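Local coordinates for protein photoreceptor-histidine kinase BphP (Stigmatella aurantiaca DW4/3-1, PDB 6BAF) that probably senses red and far-red light through a bound biliverdin-type bilin and relays the signal to a histidine kinase output, at residues 15-20 with 235-240; 33-38 with 217-222; 94-99 with 107-112; 210-215 with 279-284. All coordinates share one frame; numbering follows the deposited sequence.

Interaction 1. Residues 15-20 with 235-240; sequences QPHGVL and SVLRSV. With BLR (3-[5-[(Z)-(4-ethenyl-3-methyl-5-oxidanylidene-pyrrol-2-ylidene)methyl]-2-[[5-[(Z)-(3-ethenyl-4-methyl-5-oxidanylidene-pyrrol-2-ylidene)methyl]-3-(3-hydroxy-3-oxopropyl)-4-methyl-1H-pyrrol-2-yl]methyl]-4-methyl-1H-pyrrol-3-yl]propanoic acid), chain B.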
# COMPACT_ATOMS: atom_id res chain seq x y z
N GLN A 15 -21.77 -17.26 1.58
CA GLN A 15 -22.46 -16.26 0.79
C GLN A 15 -22.17 -16.56 -0.67
O GLN A 15 -21.01 -16.77 -1.03
CB GLN A 15 -21.97 -14.88 1.19
CG GLN A 15 -22.23 -14.54 2.65
CD GLN A 15 -21.73 -13.15 3.02
OE1 GLN A 15 -22.10 -12.16 2.37
NE2 GLN A 15 -20.89 -13.06 4.06
N PRO A 16 -23.18 -16.62 -1.53
CA PRO A 16 -22.99 -17.25 -2.84
C PRO A 16 -22.31 -16.39 -3.90
O PRO A 16 -22.23 -16.84 -5.05
CB PRO A 16 -24.43 -17.59 -3.27
CG PRO A 16 -25.27 -16.58 -2.55
CD PRO A 16 -24.60 -16.34 -1.24
N HIS A 17 -21.79 -15.19 -3.60
CA HIS A 17 -21.12 -14.44 -4.67
C HIS A 17 -19.72 -14.94 -4.95
O HIS A 17 -19.12 -14.49 -5.94
CB HIS A 17 -21.04 -12.94 -4.36
CG HIS A 17 -20.34 -12.63 -3.08
ND1 HIS A 17 -20.95 -12.75 -1.84
CD2 HIS A 17 -19.07 -12.22 -2.83
CE1 HIS A 17 -20.10 -12.41 -0.89
NE2 HIS A 17 -18.94 -12.09 -1.47
N GLY A 18 -19.17 -15.83 -4.11
CA GLY A 18 -17.90 -16.48 -4.39
C GLY A 18 -18.07 -17.98 -4.21
O GLY A 18 -19.15 -18.46 -3.87
N VAL A 19 -16.99 -18.71 -4.47
CA VAL A 19 -16.99 -20.16 -4.30
C VAL A 19 -15.98 -20.48 -3.21
O VAL A 19 -14.90 -19.88 -3.17
CB VAL A 19 -16.66 -20.92 -5.60
CG1 VAL A 19 -16.33 -22.40 -5.29
CG2 VAL A 19 -17.85 -20.90 -6.51
N LEU A 20 -16.32 -21.43 -2.34
CA LEU A 20 -15.38 -21.96 -1.37
C LEU A 20 -15.00 -23.39 -1.75
O LEU A 20 -15.88 -24.23 -1.98
CB LEU A 20 -15.98 -21.92 0.02
CG LEU A 20 -15.01 -22.35 1.12
CD1 LEU A 20 -15.10 -21.41 2.31
CD2 LEU A 20 -15.30 -23.84 1.51
N SER A 235 -12.76 -17.43 6.92
CA SER A 235 -13.23 -17.42 5.55
C SER A 235 -14.05 -16.15 5.28
O SER A 235 -14.93 -15.78 6.08
CB SER A 235 -14.06 -18.68 5.30
OG SER A 235 -15.04 -18.42 4.32
N VAL A 236 -13.75 -15.48 4.18
CA VAL A 236 -14.43 -14.21 3.89
C VAL A 236 -15.84 -14.46 3.37
O VAL A 236 -16.70 -13.58 3.47
CB VAL A 236 -13.61 -13.37 2.88
CG1 VAL A 236 -12.13 -13.38 3.25
CG2 VAL A 236 -13.72 -13.93 1.49
N LEU A 237 -16.11 -15.65 2.85
CA LEU A 237 -17.43 -15.94 2.32
C LEU A 237 -18.37 -16.56 3.35
O LEU A 237 -19.49 -16.93 2.98
CB LEU A 237 -17.31 -16.88 1.13
CG LEU A 237 -16.60 -16.28 -0.08
CD1 LEU A 237 -16.37 -17.35 -1.13
CD2 LEU A 237 -17.38 -15.07 -0.63
N ARG A 238 -17.92 -16.73 4.59
CA ARG A 238 -18.71 -17.37 5.64
C ARG A 238 -20.11 -16.79 5.72
O ARG A 238 -20.29 -15.57 5.84
CB ARG A 238 -18.00 -17.20 7.00
CG ARG A 238 -18.76 -17.79 8.21
CD ARG A 238 -18.06 -17.51 9.55
NE ARG A 238 -17.93 -16.08 9.79
CZ ARG A 238 -18.87 -15.35 10.39
NH1 ARG A 238 -18.69 -14.04 10.53
NH2 ARG A 238 -19.99 -15.92 10.85
N SER A 239 -21.13 -17.65 5.66
CA SER A 239 -22.49 -17.19 5.82
C SER A 239 -22.70 -16.67 7.22
O SER A 239 -22.33 -17.33 8.20
CB SER A 239 -23.48 -18.33 5.52
OG SER A 239 -24.80 -17.81 5.50
N VAL A 240 -23.31 -15.49 7.36
CA VAL A 240 -23.29 -14.91 8.70
C VAL A 240 -24.55 -15.30 9.46
O VAL A 240 -25.52 -15.79 8.88
CB VAL A 240 -23.10 -13.38 8.69
CG1 VAL A 240 -21.80 -12.99 7.94
CG2 VAL A 240 -24.34 -12.72 8.14
CHA BLR B . -22.77 -9.02 14.34
NA BLR B . -23.80 -6.78 14.94
C1A BLR B . -22.88 -7.51 14.30
C2A BLR B . -22.00 -6.68 13.60
C3A BLR B . -22.38 -5.41 13.82
C4A BLR B . -23.52 -5.49 14.65
CMA BLR B . -21.67 -4.15 13.26
CAA BLR B . -20.82 -7.17 12.75
CBA BLR B . -21.25 -7.63 11.33
CGA BLR B . -21.51 -6.44 10.40
O1A BLR B . -20.55 -5.64 10.19
O2A BLR B . -22.66 -6.23 9.84
CHB BLR B . -24.36 -4.39 15.25
NB BLR B . -24.52 -2.79 13.31
C1B BLR B . -24.54 -3.19 14.77
C2B BLR B . -24.85 -1.96 15.54
C3B BLR B . -25.00 -0.86 14.68
C4B BLR B . -24.81 -1.29 13.27
CMB BLR B . -24.98 -1.86 17.06
OB BLR B . -24.87 -0.64 12.29
CAB BLR B . -25.29 0.56 15.20
CBB BLR B . -25.29 1.61 14.41
NC BLR B . -27.49 -8.97 17.19
C1C BLR B . -28.66 -8.41 17.98
C2C BLR B . -29.16 -9.54 18.82
C3C BLR B . -28.39 -10.72 18.62
C4C BLR B . -27.33 -10.43 17.60
CMC BLR B . -30.33 -9.39 19.76
OC BLR B . -29.10 -7.31 17.94
CAC BLR B . -28.62 -12.08 19.31
CBC BLR B . -28.70 -12.19 20.64
CHD BLR B . -26.45 -11.27 17.16
ND BLR B . -24.79 -9.59 15.85
C1D BLR B . -25.28 -10.92 16.28
C2D BLR B . -24.46 -11.98 15.72
C3D BLR B . -23.41 -11.34 14.95
C4D BLR B . -23.56 -9.84 15.01
CMD BLR B . -24.67 -13.48 15.95
CAD BLR B . -22.32 -12.05 14.16
CBD BLR B . -22.75 -12.12 12.71
CGD BLR B . -21.65 -12.98 12.12
O1D BLR B . -20.45 -12.56 12.14
O2D BLR B . -21.95 -14.15 11.70

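Interaction 2. Residues 33-38 with 217-222; sequences ASENAP and PARVRA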
# COMPACT_ATOMS: atom_id res chain seq x y z
N ALA A 33 -16.62 -28.45 -1.70
CA ALA A 33 -16.95 -27.44 -2.69
C ALA A 33 -18.31 -26.88 -2.36
O ALA A 33 -19.22 -27.63 -2.00
CB ALA A 33 -16.96 -28.00 -4.11
N SER A 34 -18.46 -25.57 -2.46
CA SER A 34 -19.77 -25.01 -2.20
C SER A 34 -20.67 -25.26 -3.41
O SER A 34 -20.20 -25.35 -4.56
CB SER A 34 -19.65 -23.51 -1.87
OG SER A 34 -19.03 -22.85 -2.94
N GLU A 35 -21.96 -25.41 -3.15
CA GLU A 35 -22.88 -25.96 -4.16
C GLU A 35 -23.30 -24.95 -5.22
O GLU A 35 -24.01 -25.33 -6.15
CB GLU A 35 -24.13 -26.50 -3.47
CG GLU A 35 -24.87 -25.39 -2.75
CD GLU A 35 -26.15 -25.87 -2.04
OE1 GLU A 35 -26.48 -27.09 -2.17
OE2 GLU A 35 -26.80 -25.02 -1.32
N ASN A 36 -22.94 -23.67 -5.08
CA ASN A 36 -23.12 -22.65 -6.11
C ASN A 36 -22.04 -22.71 -7.17
O ASN A 36 -21.97 -21.83 -8.04
CB ASN A 36 -23.10 -21.26 -5.48
CG ASN A 36 -21.73 -20.92 -4.83
OD1 ASN A 36 -21.02 -21.81 -4.32
ND2 ASN A 36 -21.35 -19.65 -4.90
N ALA A 37 -21.17 -23.71 -7.11
CA ALA A 37 -20.12 -23.80 -8.11
C ALA A 37 -20.61 -23.86 -9.56
O ALA A 37 -19.87 -23.37 -10.44
CB ALA A 37 -19.22 -25.01 -7.81
N PRO A 38 -21.77 -24.45 -9.90
CA PRO A 38 -22.23 -24.38 -11.30
C PRO A 38 -22.44 -22.96 -11.80
O PRO A 38 -21.93 -22.59 -12.87
CB PRO A 38 -23.55 -25.16 -11.27
CG PRO A 38 -23.42 -26.10 -10.08
CD PRO A 38 -22.66 -25.30 -9.06
N PRO A 217 -28.00 -19.04 1.15
CA PRO A 217 -26.71 -19.64 1.54
C PRO A 217 -26.38 -20.83 0.67
O PRO A 217 -27.26 -21.60 0.29
CB PRO A 217 -26.94 -20.03 3.01
CG PRO A 217 -28.03 -19.10 3.51
CD PRO A 217 -28.95 -18.97 2.27
N ALA A 218 -25.12 -20.93 0.23
CA ALA A 218 -24.68 -22.04 -0.62
C ALA A 218 -24.00 -23.09 0.27
O ALA A 218 -22.93 -22.83 0.84
CB ALA A 218 -23.73 -21.56 -1.72
N ARG A 219 -24.65 -24.25 0.43
CA ARG A 219 -24.10 -25.31 1.28
C ARG A 219 -22.73 -25.76 0.78
O ARG A 219 -22.46 -25.80 -0.42
CB ARG A 219 -25.05 -26.53 1.35
CG ARG A 219 -26.43 -26.17 1.88
CD ARG A 219 -26.46 -26.16 3.40
NE ARG A 219 -27.23 -24.98 3.82
CZ ARG A 219 -27.29 -24.49 5.07
NH1 ARG A 219 -26.61 -25.08 6.07
NH2 ARG A 219 -28.04 -23.38 5.29
N VAL A 220 -21.86 -26.10 1.72
CA VAL A 220 -20.55 -26.65 1.41
C VAL A 220 -20.69 -28.16 1.42
O VAL A 220 -20.94 -28.75 2.48
CB VAL A 220 -19.48 -26.19 2.40
CG1 VAL A 220 -18.16 -26.76 1.99
CG2 VAL A 220 -19.42 -24.65 2.45
N ARG A 221 -20.55 -28.78 0.25
CA ARG A 221 -20.62 -30.23 0.11
C ARG A 221 -19.23 -30.82 0.29
O ARG A 221 -18.24 -30.19 -0.07
CB ARG A 221 -21.15 -30.64 -1.27
CG ARG A 221 -22.37 -29.87 -1.75
CD ARG A 221 -23.72 -30.55 -1.46
NE ARG A 221 -24.83 -29.86 -2.15
CZ ARG A 221 -25.18 -30.07 -3.43
NH1 ARG A 221 -24.52 -30.96 -4.19
NH2 ARG A 221 -26.18 -29.38 -3.97
N ALA A 222 -19.17 -32.07 0.77
CA ALA A 222 -17.89 -32.70 1.04
C ALA A 222 -17.90 -34.15 0.54
O ALA A 222 -18.95 -34.78 0.42
CB ALA A 222 -17.59 -32.65 2.55

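Interaction 3. Residues 94-99 with 107-112; sequences DGIAHR and ELEPSS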
# COMPACT_ATOMS: atom_id res chain seq x y z
N ASP A 94 -9.91 -13.85 -8.16
CA ASP A 94 -8.95 -13.69 -7.06
C ASP A 94 -9.18 -14.81 -6.06
O ASP A 94 -10.29 -15.00 -5.56
CB ASP A 94 -9.11 -12.34 -6.36
CG ASP A 94 -8.81 -11.16 -7.29
OD1 ASP A 94 -7.75 -11.19 -7.98
OD2 ASP A 94 -9.64 -10.22 -7.33
N GLY A 95 -8.11 -15.56 -5.79
CA GLY A 95 -8.13 -16.57 -4.76
C GLY A 95 -7.59 -15.97 -3.49
O GLY A 95 -6.55 -15.30 -3.48
N ILE A 96 -8.31 -16.19 -2.41
CA ILE A 96 -7.83 -15.93 -1.08
C ILE A 96 -7.78 -17.28 -0.37
O ILE A 96 -8.83 -17.90 -0.15
CB ILE A 96 -8.74 -14.94 -0.35
CG1 ILE A 96 -8.87 -13.68 -1.21
CG2 ILE A 96 -8.21 -14.68 1.02
CD1 ILE A 96 -10.15 -12.95 -0.93
N ALA A 97 -6.58 -17.75 -0.04
CA ALA A 97 -6.41 -19.06 0.55
C ALA A 97 -5.84 -18.93 1.95
O ALA A 97 -5.04 -18.03 2.21
CB ALA A 97 -5.50 -19.94 -0.34
N HIS A 98 -6.28 -19.79 2.86
CA HIS A 98 -5.75 -19.80 4.21
C HIS A 98 -5.81 -21.23 4.75
O HIS A 98 -6.52 -22.08 4.23
CB HIS A 98 -6.50 -18.82 5.15
CG HIS A 98 -7.87 -19.28 5.55
ND1 HIS A 98 -8.97 -19.15 4.72
CD2 HIS A 98 -8.33 -19.86 6.70
CE1 HIS A 98 -10.04 -19.65 5.33
NE2 HIS A 98 -9.68 -20.09 6.53
N ARG A 99 -5.01 -21.48 5.79
CA ARG A 99 -5.02 -22.71 6.56
C ARG A 99 -5.63 -22.43 7.92
O ARG A 99 -5.25 -21.46 8.58
CB ARG A 99 -3.60 -23.25 6.72
CG ARG A 99 -2.96 -23.58 5.38
CD ARG A 99 -1.62 -24.28 5.59
NE ARG A 99 -1.05 -24.68 4.31
CZ ARG A 99 -0.22 -23.92 3.61
NH1 ARG A 99 0.15 -22.73 4.09
NH2 ARG A 99 0.23 -24.32 2.44
N GLU A 107 -10.88 -19.54 -1.31
CA GLU A 107 -12.08 -18.79 -1.68
C GLU A 107 -11.84 -18.05 -2.98
O GLU A 107 -10.76 -17.47 -3.18
CB GLU A 107 -12.47 -17.83 -0.55
CG GLU A 107 -12.88 -18.69 0.62
CD GLU A 107 -13.28 -17.92 1.83
OE1 GLU A 107 -12.38 -17.27 2.45
OE2 GLU A 107 -14.49 -17.98 2.15
N LEU A 108 -12.82 -18.11 -3.87
CA LEU A 108 -12.70 -17.58 -5.23
C LEU A 108 -13.77 -16.52 -5.43
O LEU A 108 -14.96 -16.80 -5.24
CB LEU A 108 -12.87 -18.67 -6.28
CG LEU A 108 -11.87 -19.83 -6.22
CD1 LEU A 108 -12.20 -20.87 -7.29
CD2 LEU A 108 -10.44 -19.36 -6.35
N GLU A 109 -13.35 -15.30 -5.78
CA GLU A 109 -14.24 -14.20 -6.11
C GLU A 109 -13.92 -13.69 -7.51
O GLU A 109 -12.74 -13.57 -7.88
CB GLU A 109 -14.11 -13.07 -5.10
CG GLU A 109 -14.82 -13.37 -3.76
CD GLU A 109 -14.50 -12.31 -2.65
OE1 GLU A 109 -15.32 -12.11 -1.73
OE2 GLU A 109 -13.39 -11.68 -2.70
N PRO A 110 -14.94 -13.47 -8.34
CA PRO A 110 -14.67 -13.04 -9.73
C PRO A 110 -13.75 -11.82 -9.74
O PRO A 110 -13.88 -10.91 -8.91
CB PRO A 110 -16.06 -12.72 -10.27
CG PRO A 110 -17.00 -13.54 -9.45
CD PRO A 110 -16.37 -13.70 -8.08
N SER A 111 -12.76 -11.86 -10.63
CA SER A 111 -11.81 -10.76 -10.73
C SER A 111 -12.53 -9.50 -11.21
O SER A 111 -13.47 -9.56 -12.01
CB SER A 111 -10.67 -11.12 -11.69
OG SER A 111 -9.56 -11.69 -10.99
N SER A 112 -12.06 -8.35 -10.71
CA SER A 112 -12.73 -7.07 -10.93
C SER A 112 -12.76 -6.69 -12.41
O SER A 112 -11.87 -7.03 -13.19
CB SER A 112 -12.03 -5.96 -10.14
OG SER A 112 -10.70 -5.78 -10.62
O HOH W 1 -12.03 -9.95 -6.45
O HOH W 2 -9.65 -8.14 -8.84
O HOH W 3 -9.66 -17.82 2.44

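Interaction 4. Residues 210-215 with 279-284; sequences IPTIDY and TRYVPY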
# COMPACT_ATOMS: atom_id res chain seq x y z
N ILE A 210 -20.80 -8.22 4.07
CA ILE A 210 -22.08 -8.78 3.65
C ILE A 210 -22.58 -7.91 2.50
O ILE A 210 -23.24 -6.90 2.76
CB ILE A 210 -23.07 -8.81 4.82
CG1 ILE A 210 -22.42 -9.48 6.03
CG2 ILE A 210 -24.42 -9.47 4.41
CD1 ILE A 210 -23.15 -9.18 7.34
N PRO A 211 -22.27 -8.23 1.25
CA PRO A 211 -22.60 -7.28 0.16
C PRO A 211 -24.08 -7.21 -0.16
O PRO A 211 -24.51 -6.23 -0.76
CB PRO A 211 -21.80 -7.81 -1.04
CG PRO A 211 -21.40 -9.23 -0.68
CD PRO A 211 -21.38 -9.32 0.81
N THR A 212 -24.87 -8.24 0.19
CA THR A 212 -26.32 -8.15 0.21
C THR A 212 -26.85 -9.04 1.33
O THR A 212 -26.41 -10.20 1.47
CB THR A 212 -26.96 -8.55 -1.11
OG1 THR A 212 -28.38 -8.47 -0.95
CG2 THR A 212 -26.59 -9.98 -1.54
N ILE A 213 -27.77 -8.51 2.15
CA ILE A 213 -28.34 -9.36 3.18
C ILE A 213 -29.37 -10.34 2.65
O ILE A 213 -29.80 -11.20 3.41
CB ILE A 213 -29.01 -8.56 4.32
CG1 ILE A 213 -30.33 -7.98 3.82
CG2 ILE A 213 -28.02 -7.54 4.89
CD1 ILE A 213 -31.15 -7.32 4.95
N ASP A 214 -29.75 -10.27 1.37
CA ASP A 214 -30.71 -11.19 0.74
C ASP A 214 -29.95 -12.14 -0.16
O ASP A 214 -29.65 -11.83 -1.32
CB ASP A 214 -31.76 -10.43 -0.07
CG ASP A 214 -32.63 -9.55 0.80
OD1 ASP A 214 -33.06 -10.05 1.88
OD2 ASP A 214 -32.84 -8.37 0.43
N TYR A 215 -29.63 -13.31 0.37
CA TYR A 215 -28.91 -14.29 -0.42
C TYR A 215 -29.37 -15.66 0.03
O TYR A 215 -29.80 -15.84 1.17
CB TYR A 215 -27.38 -14.13 -0.26
CG TYR A 215 -26.84 -14.40 1.14
CD1 TYR A 215 -26.46 -15.70 1.52
CD2 TYR A 215 -26.68 -13.38 2.06
CE1 TYR A 215 -25.95 -15.96 2.81
CE2 TYR A 215 -26.17 -13.62 3.35
CZ TYR A 215 -25.82 -14.93 3.70
OH TYR A 215 -25.31 -15.18 4.93
N THR A 279 -27.12 -3.02 -2.93
CA THR A 279 -26.00 -3.87 -2.58
C THR A 279 -24.68 -3.09 -2.53
O THR A 279 -24.59 -1.94 -2.96
CB THR A 279 -25.86 -5.00 -3.58
OG1 THR A 279 -25.50 -4.43 -4.84
CG2 THR A 279 -27.14 -5.77 -3.68
N ARG A 280 -23.62 -3.77 -2.04
CA ARG A 280 -22.28 -3.18 -1.93
C ARG A 280 -21.23 -4.28 -2.05
O ARG A 280 -20.62 -4.70 -1.06
CB ARG A 280 -22.12 -2.42 -0.62
CG ARG A 280 -21.33 -1.15 -0.78
CD ARG A 280 -22.20 -0.24 -1.63
NE ARG A 280 -21.39 0.77 -2.26
CZ ARG A 280 -21.64 1.25 -3.47
NH1 ARG A 280 -22.69 0.81 -4.19
NH2 ARG A 280 -20.81 2.14 -3.97
N TYR A 281 -21.00 -4.75 -3.28
CA TYR A 281 -19.92 -5.70 -3.57
C TYR A 281 -18.58 -4.97 -3.67
O TYR A 281 -18.07 -4.72 -4.76
CB TYR A 281 -20.20 -6.44 -4.87
CG TYR A 281 -21.40 -7.32 -4.79
CD1 TYR A 281 -21.26 -8.63 -4.39
CD2 TYR A 281 -22.66 -6.84 -5.11
CE1 TYR A 281 -22.35 -9.47 -4.30
CE2 TYR A 281 -23.77 -7.68 -5.05
CZ TYR A 281 -23.59 -9.01 -4.63
OH TYR A 281 -24.66 -9.88 -4.51
N VAL A 282 -17.99 -4.67 -2.52
CA VAL A 282 -16.73 -3.92 -2.49
C VAL A 282 -15.61 -4.74 -3.15
O VAL A 282 -15.38 -5.89 -2.74
CB VAL A 282 -16.36 -3.56 -1.05
CG1 VAL A 282 -15.12 -2.67 -1.01
CG2 VAL A 282 -17.54 -2.91 -0.35
N PRO A 283 -14.87 -4.20 -4.12
CA PRO A 283 -13.76 -4.96 -4.74
C PRO A 283 -12.63 -5.27 -3.77
O PRO A 283 -12.41 -4.60 -2.75
CB PRO A 283 -13.26 -4.02 -5.85
CG PRO A 283 -14.32 -2.97 -6.02
CD PRO A 283 -15.05 -2.86 -4.72
N TYR A 284 -11.87 -6.30 -4.14
CA TYR A 284 -10.79 -6.81 -3.29
C TYR A 284 -9.81 -5.72 -2.89
O TYR A 284 -9.48 -5.60 -1.70
CB TYR A 284 -10.05 -7.94 -4.02
CG TYR A 284 -8.87 -8.43 -3.22
CD1 TYR A 284 -9.06 -9.29 -2.14
CD2 TYR A 284 -7.57 -8.00 -3.50
CE1 TYR A 284 -7.98 -9.73 -1.36
CE2 TYR A 284 -6.49 -8.43 -2.73
CZ TYR A 284 -6.71 -9.30 -1.67
OH TYR A 284 -5.63 -9.74 -0.90

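Interaction 1. Residues 15-20 with 235-240
Q15 meets the 235-240 turn twice, once through its backbone and once through its side chain. Its N donates to L237 O at 2.7 Å. CG stands anti to the carbonyl carbon (chi1 -61°) and the chain runs on extended, which carries the amide one residue further along, where NE2 donates to R238 O at 3.1 Å. R238 O lies in the amide plane of Q15, whereas NE2 sits well above the carbonyl plane of R238. NE2 has a second acceptor in I209 O.

L237 fills the other end of the contact by splitting its two methyls. CD2 rests over one face of the H17 imidazole, 3.5 Å from NE2, while CD1 presses on the backbone, 3.6 Å from G18 C and equally near V19 O. G18 has no side chain, and CD1 takes the ground where one would begin.

R238 points CB away from 15-20, and its guanidinium meets the bilin. A bend at chi3 (60°) swings the guanidinium so that a propionate carboxylate lies at its edge, in its plane: NH1 reaches O1D and NH2 reaches O2D, each at 2.8 Å. NH2 also donates to I8 O, which should help fix the rotation of the group. V240 CB adds a close approach to O2D, at 3.3 Å.

The GAF loop thus holds the segment leading into the PAS sheet with one side and the chromophore with the other, an arrangement consistent with the knot that joins the PAS and GAF domains of phytochromes.

Interaction 2. Residues 33-38 with 217-222
E35 and R219 exchange two bonds at the tight centre of this contact: E35 N donates to R219 O at 2.8 Å, and R219 N returns one to E35 OE2 at 2.9 Å, meeting the carboxylate from above its plane. The second bond is possible because CG sits between the backbone N and the carbonyl carbon (chi1 62°), which brings the extended side chain back over strand 218-222. Beside it, A33 and R221 form an antiparallel hydrogen-bonded pair, and S34 faces V220 as the non-hydrogen-bonded pair, with S34 CA 3.3 Å from R219 O in a CA-H...O contact. A218 CB packs against the flat amide of N36, 3.8 Å from CG, and that amide is steadied by S34 OG donating to OD1 at 2.6 Å.

The solvent side is looser. R221 NH2 makes a salt bridge to the anti lone pair of E35 OE1 at 2.9 Å, with a weak second bond from NE, yet carboxylate and guanidinium planes stand 87° apart, so this is no coplanar two-pronged pairing. E35 CB lies over one guanidinium face. R219 leads its own guanidinium away, NE staying 5.2 Å from E35 OE2.

Strand 218-222, from the GAF part of the chain, is thereby built into the PAS antiparallel sheet between strands 30-34 and 13-14, consistent with the knotted PAS-GAF interface of phytochromes.

Interaction 3. Residues 94-99 with 107-112
D94 pairs with E109, and I96 with E107, through four backbone hydrogen bonds that make both couples antiparallel hydrogen-bonded pairs; between them G95 faces L108 in a non-hydrogen-bonded pair, with G95 CA 3.2 Å from E107 O in a CA-H...O contact.

Three waters link polar side chains to the opposite strand. D94 OD2 accepts from two waters, each at 2.6 Å; the first also donates to P110 O, the second accepts from S112 N. Replacing D94 with a valine would probably leave both waters without their shared acceptor and the bend past P110 less firmly tied to the strand. A third water donates to I96 O and to E107 OE1 at 2.8 Å, and lies in the plane of the H98 ring, 2.7 Å from ND1. The E107 carboxylate itself receives V236 N and L237 N.

Apolar contact is sparse: L108 CD2 lies 4.0 Å from G95 CA. A methyl-to-carboxylate contact sets I96 CD1 3.9 Å from E109 OE2, which forms a salt bridge with R287.

This hairpin sits in the PAS sheet between strands 80-85 and 19-23, and Y284 and R287 of helix 284-300 pack on the face that carries D94 and I96.

Interaction 4. Residues 210-215 with 279-284
The two loops touch where P211 and T212 run past T279 and R280, joined by a single backbone hydrogen bond, R280 N to P211 O at 2.9 Å, in the carbonyl plane and on a lone pair. Both belong to the GAF domain: 210-215 leaves edge strand 207-210 of its sheet, and 279-284 leads into helix 284-300. Y281 is the centre of an inverse gamma turn.

P211 and Y281 carry the packing. The two side chains cross at about a right angle, with P211 CB over one face of the ring, a CH-pi contact 3.8 Å from the centroid and 22° off the ring normal. CB is offset toward the rim, nearest CD1 at 3.5 Å, and CG lies beyond the rim on the CD1-CE1 side. P211 also packs on Q15 and H17.

T212 lies alongside both T279 and Y281. Its CB meets T279 CG2 at 3.8 Å, while its methyl CG2 comes 3.5 Å from Y281 OH. The first torsion (178°) sends OG1 the opposite way from the backbone N, toward the chain ahead, where it also accepts from Q254 NE2. With an alanine in place of T212, Q254 NE2 and D214 N would probably lose their common acceptor, and the Y281 hydroxyl end would lose the methyl beside it.

R280 turns its guanidinium elsewhere, with NH2 donating to T154 O. Within 210-215 the bend is closed as an ST turn: D214 N donates to T212 OG1 at 3.2 Å, with an N-H...O angle of 161°.

From the N terminus, 15-20 comes first, and interaction 1 closes on 235-240 only after more than two hundred residues. Within that span lie interaction 2, which ties 33-38 to 217-222, and, deeper still, the short hairpin of interaction 3. These three share the PAS sheet, where strands 30-34, 19-23 and 103-110 lie in that order. Interaction 4 starts inside the spans of interactions 1 and 2 but ends beyond both, so it crosses them; it follows interaction 3 in series. Y215 joins interactions 4 and 1 by bonding S239 OG, N36 joins 2 to 1 through P16 O and G18 O, and Y284 packs on I96, bringing the GAF helix against the PAS hairpin.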